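PDB 3EC2: DNA replication protein DnaC from Aquifex aeolicus, which acts as a bacterial helicase loader in the initiation of DNA replication and binds adenine nucleotide together with magnesium. Local coordinates for residues F72-D77 against L106-S111; L121-I126 against G163-S168. All blocks are in the same frame, centred on the assembly; numbering follows the deposited sequence.

Contact 1: F72-D77 against L106-S111; sequences FFDTKD and LDDLGS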
loop_
_atom_site.group_PDB
_atom_site.type_symbol
_atom_site.label_atom_id
_atom_site.label_comp_id
_atom_site.label_asym_id
_atom_site.label_seq_id
_atom_site.Cartn_x
_atom_site.Cartn_y
_atom_site.Cartn_z
ATOM N N PHE A 72 -8.383 -0.202 -4.639
ATOM C CA PHE A 72 -7.968 -1.010 -3.539
ATOM C C PHE A 72 -7.803 -2.439 -3.952
ATOM O O PHE A 72 -8.725 -3.058 -4.436
ATOM C CB PHE A 72 -8.953 -0.889 -2.376
ATOM C CG PHE A 72 -8.650 -1.800 -1.253
ATOM C CD1 PHE A 72 -7.821 -1.408 -0.225
ATOM C CD2 PHE A 72 -9.166 -3.071 -1.228
ATOM C CE1 PHE A 72 -7.531 -2.269 0.804
ATOM C CE2 PHE A 72 -8.868 -3.938 -0.203
ATOM C CZ PHE A 72 -8.060 -3.538 0.810
ATOM N N PHE A 73 -6.608 -2.971 -3.770
ATOM C CA PHE A 73 -6.364 -4.378 -4.092
ATOM C C PHE A 73 -5.703 -5.157 -2.982
ATOM O O PHE A 73 -4.905 -4.618 -2.226
ATOM C CB PHE A 73 -5.567 -4.482 -5.368
ATOM C CG PHE A 73 -6.329 -4.027 -6.581
ATOM C CD1 PHE A 73 -7.256 -4.860 -7.178
ATOM C CD2 PHE A 73 -6.130 -2.782 -7.122
ATOM C CE1 PHE A 73 -7.956 -4.455 -8.270
ATOM C CE2 PHE A 73 -6.830 -2.385 -8.223
ATOM C CZ PHE A 73 -7.731 -3.213 -8.797
ATOM N N ASP A 74 -6.078 -6.421 -2.850
ATOM C CA ASP A 74 -5.262 -7.375 -2.097
ATOM C C ASP A 74 -4.161 -7.750 -3.035
ATOM O O ASP A 74 -4.402 -8.211 -4.152
ATOM C CB ASP A 74 -6.052 -8.634 -1.693
ATOM C CG ASP A 74 -5.197 -9.652 -0.915
ATOM O OD1 ASP A 74 -4.895 -9.402 0.264
ATOM O OD2 ASP A 74 -4.829 -10.703 -1.483
ATOM N N THR A 75 -2.949 -7.529 -2.590
ATOM C CA THR A 75 -1.818 -7.685 -3.454
ATOM C C THR A 75 -1.846 -9.022 -4.197
ATOM O O THR A 75 -1.617 -9.077 -5.403
ATOM C CB THR A 75 -0.528 -7.604 -2.698
ATOM O OG1 THR A 75 -0.440 -6.341 -2.018
ATOM C CG2 THR A 75 0.594 -7.744 -3.691
ATOM N N LYS A 76 -2.160 -10.095 -3.493
ATOM C CA LYS A 76 -2.170 -11.408 -4.117
ATOM C C LYS A 76 -3.295 -11.537 -5.138
ATOM O O LYS A 76 -3.162 -12.210 -6.166
ATOM C CB LYS A 76 -2.295 -12.501 -3.062
ATOM C CG LYS A 76 -1.119 -13.458 -3.087
ATOM C CD LYS A 76 -1.127 -14.379 -1.873
ATOM C CE LYS A 76 0.101 -15.312 -1.890
ATOM N NZ LYS A 76 0.129 -16.235 -0.701
ATOM N N ASP A 77 -4.409 -10.896 -4.838
ATOM C CA ASP A 77 -5.564 -10.936 -5.689
ATOM C C ASP A 77 -5.260 -10.219 -6.970
ATOM O O ASP A 77 -5.557 -10.720 -8.046
ATOM C CB ASP A 77 -6.728 -10.263 -4.973
ATOM C CG ASP A 77 -8.035 -10.458 -5.666
ATOM O OD1 ASP A 77 -8.078 -11.167 -6.689
ATOM O OD2 ASP A 77 -9.026 -9.880 -5.181
ATOM N N LEU A 106 -2.024 -1.276 -2.221
ATOM C CA LEU A 106 -1.596 -2.630 -2.316
ATOM C C LEU A 106 -1.638 -3.232 -0.922
ATOM O O LEU A 106 -0.694 -3.086 -0.142
ATOM C CB LEU A 106 -0.194 -2.680 -2.881
ATOM C CG LEU A 106 -0.028 -2.213 -4.343
ATOM C CD1 LEU A 106 1.409 -2.437 -4.800
ATOM C CD2 LEU A 106 -1.023 -2.943 -5.272
ATOM N N ASP A 107 -2.749 -3.872 -0.581
ATOM C CA ASP A 107 -2.904 -4.398 0.768
ATOM C C ASP A 107 -2.134 -5.689 0.961
ATOM O O ASP A 107 -2.230 -6.608 0.156
ATOM C CB ASP A 107 -4.368 -4.621 1.109
ATOM C CG ASP A 107 -4.591 -4.747 2.619
ATOM O OD1 ASP A 107 -4.841 -5.868 3.109
ATOM O OD2 ASP A 107 -4.488 -3.734 3.345
ATOM N N ASP A 108 -1.346 -5.756 2.013
ATOM C CA ASP A 108 -0.569 -6.947 2.175
ATOM C C ASP A 108 0.492 -7.166 1.096
ATOM O O ASP A 108 0.665 -8.278 0.634
ATOM C CB ASP A 108 -1.518 -8.109 2.079
ATOM C CG ASP A 108 -1.622 -8.876 3.368
ATOM O OD1 ASP A 108 -2.724 -8.875 3.953
ATOM O OD2 ASP A 108 -0.609 -9.493 3.804
ATOM N N LEU A 109 1.171 -6.105 0.677
ATOM C CA LEU A 109 2.166 -6.252 -0.347
ATOM C C LEU A 109 3.312 -7.078 0.199
ATOM O O LEU A 109 4.354 -6.540 0.517
ATOM C CB LEU A 109 2.702 -4.883 -0.777
ATOM C CG LEU A 109 3.906 -4.816 -1.739
ATOM C CD1 LEU A 109 3.482 -5.207 -3.160
ATOM C CD2 LEU A 109 4.550 -3.397 -1.763
ATOM N N GLY A 110 3.168 -8.376 0.303
ATOM C CA GLY A 110 4.386 -9.154 0.378
ATOM C C GLY A 110 4.698 -9.843 1.679
ATOM O O GLY A 110 5.647 -10.591 1.754
ATOM N N SER A 111 3.877 -9.667 2.703
ATOM C CA SER A 111 3.838 -10.661 3.785
ATOM C C SER A 111 3.831 -12.100 3.175
ATOM O O SER A 111 3.129 -12.362 2.167
ATOM C CB SER A 111 2.568 -10.473 4.640
ATOM O OG SER A 111 1.920 -9.230 4.375
#
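Asp-107, the last residue of a Walker B-like strand, and Asp-108 just beyond it are residues of the magnesium sites, and their segment is paired here with strand 72-74 and the first turn of the helix that follows. The pairing is parallel: Phe-73 bridges Leu-106, and Asp-74 bridges Asp-107. Its geometric evidence is a ladder bond from Asp-107 N to Phe-73 O, 2.8 Å long and nearly straight, continued by Thr-75 N to Asp-107 O at 3.0 Å. Asp-107 O is gripped twice, because Thr-75 OG1 also donates to it at 2.8 Å. The amide arrives in the carbonyl plane, the hydroxyl from above it, 67° out of plane. The hydroxyl gets there with OG1 anti to the carbonyl carbon of Thr-75 (chi1 -58°), beside its backbone N, while CG2 meets Leu-109 CD1 at 3.9 Å. With an alanine here, Asp-107 O would probably be left with the amide as its one donor from this segment, and Leu-109 CD1 would lose the methyl it packs on. Across the strands, Phe-72 CZ lies obliquely 3.9 Å from Asp-107 CB, the ring and carboxylate planes 39° apart. Past the strand, Ser-111 OG donates to Asp-108 OD2 at 2.6 Å, on the anti side and tilted from the carboxylate plane, linking Asp-108 to the loop after the turn. Asp-74 is the N-cap of helix 75-88, its OD2 taking a weak bond from Asp-77 N. Asp-107 OD2 is hydrogen-bonded to Thr-52 OG1 and Thr-139 OG1, near the bound magnesium ion. Phe-72 is covered by helix 51-65, Phe-73 and Leu-106 by Leu-78 of helix 75-88, and strand 135-139 flanks the Walker B-like strand on its other edge.

Contact 2: L121-I126 against G163-S168; sequences LISYII and GENVVS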
loop_
_atom_site.group_PDB
_atom_site.type_symbol
_atom_site.label_atom_id
_atom_site.label_comp_id
_atom_site.label_asym_id
_atom_site.label_seq_id
_atom_site.Cartn_x
_atom_site.Cartn_y
_atom_site.Cartn_z
ATOM N N LEU A 121 5.862 -9.427 -11.201
ATOM C CA LEU A 121 4.687 -8.520 -11.280
ATOM C C LEU A 121 4.709 -7.335 -10.297
ATOM O O LEU A 121 4.361 -6.203 -10.704
ATOM C CB LEU A 121 3.371 -9.290 -11.099
ATOM C CG LEU A 121 2.921 -10.321 -12.116
ATOM C CD1 LEU A 121 1.501 -10.917 -11.701
ATOM C CD2 LEU A 121 2.901 -9.692 -13.514
ATOM N N ILE A 122 5.084 -7.603 -9.028
ATOM C CA ILE A 122 5.243 -6.581 -7.985
ATOM C C ILE A 122 6.343 -5.598 -8.349
ATOM O O ILE A 122 6.103 -4.398 -8.458
ATOM C CB ILE A 122 5.542 -7.183 -6.637
ATOM C CG1 ILE A 122 4.342 -8.006 -6.153
ATOM C CG2 ILE A 122 5.825 -6.068 -5.610
ATOM C CD1 ILE A 122 4.655 -8.808 -4.896
ATOM N N SER A 123 7.523 -6.130 -8.633
ATOM C CA SER A 123 8.652 -5.319 -9.055
ATOM C C SER A 123 8.297 -4.410 -10.237
ATOM O O SER A 123 8.597 -3.216 -10.242
ATOM C CB SER A 123 9.826 -6.227 -9.372
ATOM O OG SER A 123 11.053 -5.529 -9.410
ATOM N N TYR A 124 7.598 -4.968 -11.202
ATOM C CA TYR A 124 7.077 -4.210 -12.325
ATOM C C TYR A 124 6.172 -3.056 -11.900
ATOM O O TYR A 124 6.372 -1.916 -12.279
ATOM C CB TYR A 124 6.293 -5.163 -13.248
ATOM C CG TYR A 124 5.740 -4.502 -14.508
ATOM C CD1 TYR A 124 6.545 -3.701 -15.336
ATOM C CD2 TYR A 124 4.420 -4.711 -14.892
ATOM C CE1 TYR A 124 6.033 -3.108 -16.463
ATOM C CE2 TYR A 124 3.912 -4.120 -16.037
ATOM C CZ TYR A 124 4.730 -3.328 -16.805
ATOM O OH TYR A 124 4.232 -2.755 -17.914
ATOM N N ILE A 125 5.183 -3.371 -11.085
ATOM C CA ILE A 125 4.141 -2.433 -10.745
ATOM C C ILE A 125 4.734 -1.336 -9.859
ATOM O O ILE A 125 4.354 -0.170 -9.947
ATOM C CB ILE A 125 3.021 -3.146 -10.003
ATOM C CG1 ILE A 125 2.163 -3.953 -10.984
ATOM C CG2 ILE A 125 2.164 -2.147 -9.262
ATOM C CD1 ILE A 125 1.263 -5.009 -10.320
ATOM N N ILE A 126 5.686 -1.714 -9.016
ATOM C CA ILE A 126 6.299 -0.761 -8.123
ATOM C C ILE A 126 7.352 0.066 -8.840
ATOM O O ILE A 126 7.414 1.286 -8.646
ATOM C CB ILE A 126 6.807 -1.422 -6.848
ATOM C CG1 ILE A 126 5.641 -1.496 -5.866
ATOM C CG2 ILE A 126 7.888 -0.650 -6.252
ATOM C CD1 ILE A 126 5.909 -2.294 -4.630
ATOM N N GLY A 163 12.676 -8.394 -2.203
ATOM C CA GLY A 163 13.889 -7.975 -2.882
ATOM C C GLY A 163 14.379 -6.614 -2.407
ATOM O O GLY A 163 13.585 -5.717 -2.121
ATOM N N GLU A 164 15.694 -6.448 -2.333
ATOM C CA GLU A 164 16.308 -5.154 -2.002
ATOM C C GLU A 164 15.758 -4.013 -2.862
ATOM O O GLU A 164 15.533 -2.894 -2.382
ATOM C CB GLU A 164 17.827 -5.220 -2.210
ATOM C CG GLU A 164 18.533 -6.249 -1.372
ATOM C CD GLU A 164 18.367 -5.946 0.099
ATOM O OE1 GLU A 164 18.622 -4.766 0.456
ATOM O OE2 GLU A 164 17.971 -6.865 0.881
ATOM N N ASN A 165 15.606 -4.288 -4.151
ATOM C CA ASN A 165 15.311 -3.247 -5.107
ATOM C C ASN A 165 13.980 -2.595 -4.843
ATOM O O ASN A 165 13.891 -1.379 -4.791
ATOM C CB ASN A 165 15.331 -3.792 -6.528
ATOM C CG ASN A 165 15.109 -2.707 -7.569
ATOM O OD1 ASN A 165 15.634 -1.600 -7.444
ATOM N ND2 ASN A 165 14.335 -3.024 -8.612
ATOM N N VAL A 166 12.947 -3.420 -4.690
ATOM C CA VAL A 166 11.585 -2.964 -4.463
ATOM C C VAL A 166 11.463 -2.223 -3.115
ATOM O O VAL A 166 10.795 -1.198 -3.007
ATOM C CB VAL A 166 10.611 -4.175 -4.515
ATOM C CG1 VAL A 166 9.197 -3.723 -4.276
ATOM C CG2 VAL A 166 10.730 -4.914 -5.878
ATOM N N VAL A 167 12.125 -2.749 -2.098
ATOM C CA VAL A 167 12.054 -2.164 -0.776
ATOM C C VAL A 167 12.718 -0.774 -0.720
ATOM O O VAL A 167 12.166 0.166 -0.134
ATOM C CB VAL A 167 12.608 -3.120 0.273
ATOM C CG1 VAL A 167 12.883 -2.399 1.534
ATOM C CG2 VAL A 167 11.596 -4.204 0.541
ATOM N N SER A 168 13.894 -0.641 -1.337
ATOM C CA SER A 168 14.600 0.642 -1.449
ATOM C C SER A 168 13.735 1.675 -2.092
ATOM O O SER A 168 13.656 2.816 -1.645
ATOM C CB SER A 168 15.896 0.473 -2.271
ATOM O OG SER A 168 16.420 1.706 -2.795
#
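Ile-126 N donates to Ile-122 O at 2.8 Å, an ordinary helical bond that sets two isoleucines one turn apart, both with their CB directed at Val-166 across the contact. Val-166 carries the other side and spreads its two methyls over three neighbours. CG1, anti to the backbone N (chi1 180°), meets Ile-126: it is 3.6 Å from Ile-126 CD1 and 3.9 Å from Ile-126 CG2, the two side chains crossing at about a right angle. Ile-122 CG2 adds a looser touch to the same methyl, Val-166 CG1, at 4.3 Å. The second methyl, Val-166 CG2, lies 3.6 Å from Ser-123 OG, and Ser-123 is also the residue whose CA comes nearest to that of Val-166, at 5.9 Å. The segments belong to two roughly parallel helices, their local axes 10.0 Å apart at closest and inclined by 33°. Helix 116-131 is the connection of a beta-alpha-beta crossover between strands 103-107 and 135-139, whereas helix 164-173 leads into the edge strand 174-177. The contact is mainly apolar, Ser-123 lending a hydroxyl to the packing against Val-166 CG2, and the two segments share no hydrogen bond: Asn-165, exposed to solvent, brings its ND2 only to 4.2 Å from Ser-123 OG. Gly-163, with a positive phi of 101°, makes the break between helices 151-162 and 164-173, where a CB would run into the preceding carbonyl O. Behind Val-166, Val-167 turns to Leu-158 and Leu-162 of helix 151-162, while on the other helix Leu-121 and Ile-122 reach Ile-79 of helix 75-88.

Overall arrangement
From the N terminus, the chain passes the nucleotide-binding P-loop and helix 51-65 before contact 1 opens at strand 72-74. Two helices later, 106-111 closes it, joining neighbouring strands of the parallel sheet, whose 2-3-4-1-5 order is that of the AAA+ fold. Contact 2 opens only afterwards, on helix 116-131, and is closed by 163-168 after strand 135-139 and helix 151-162. The two are therefore in series, neither nested nor crossed. They nevertheless touch: Leu-109 CD2 packs on Ile-126 CD1 at 3.4 Å, and Leu-109 CD1 on Ile-122 CG2. Through Leu-109, in the loop after strand 103-107, contact 1 meets helix 116-131, which in turn packs on helix 164-173.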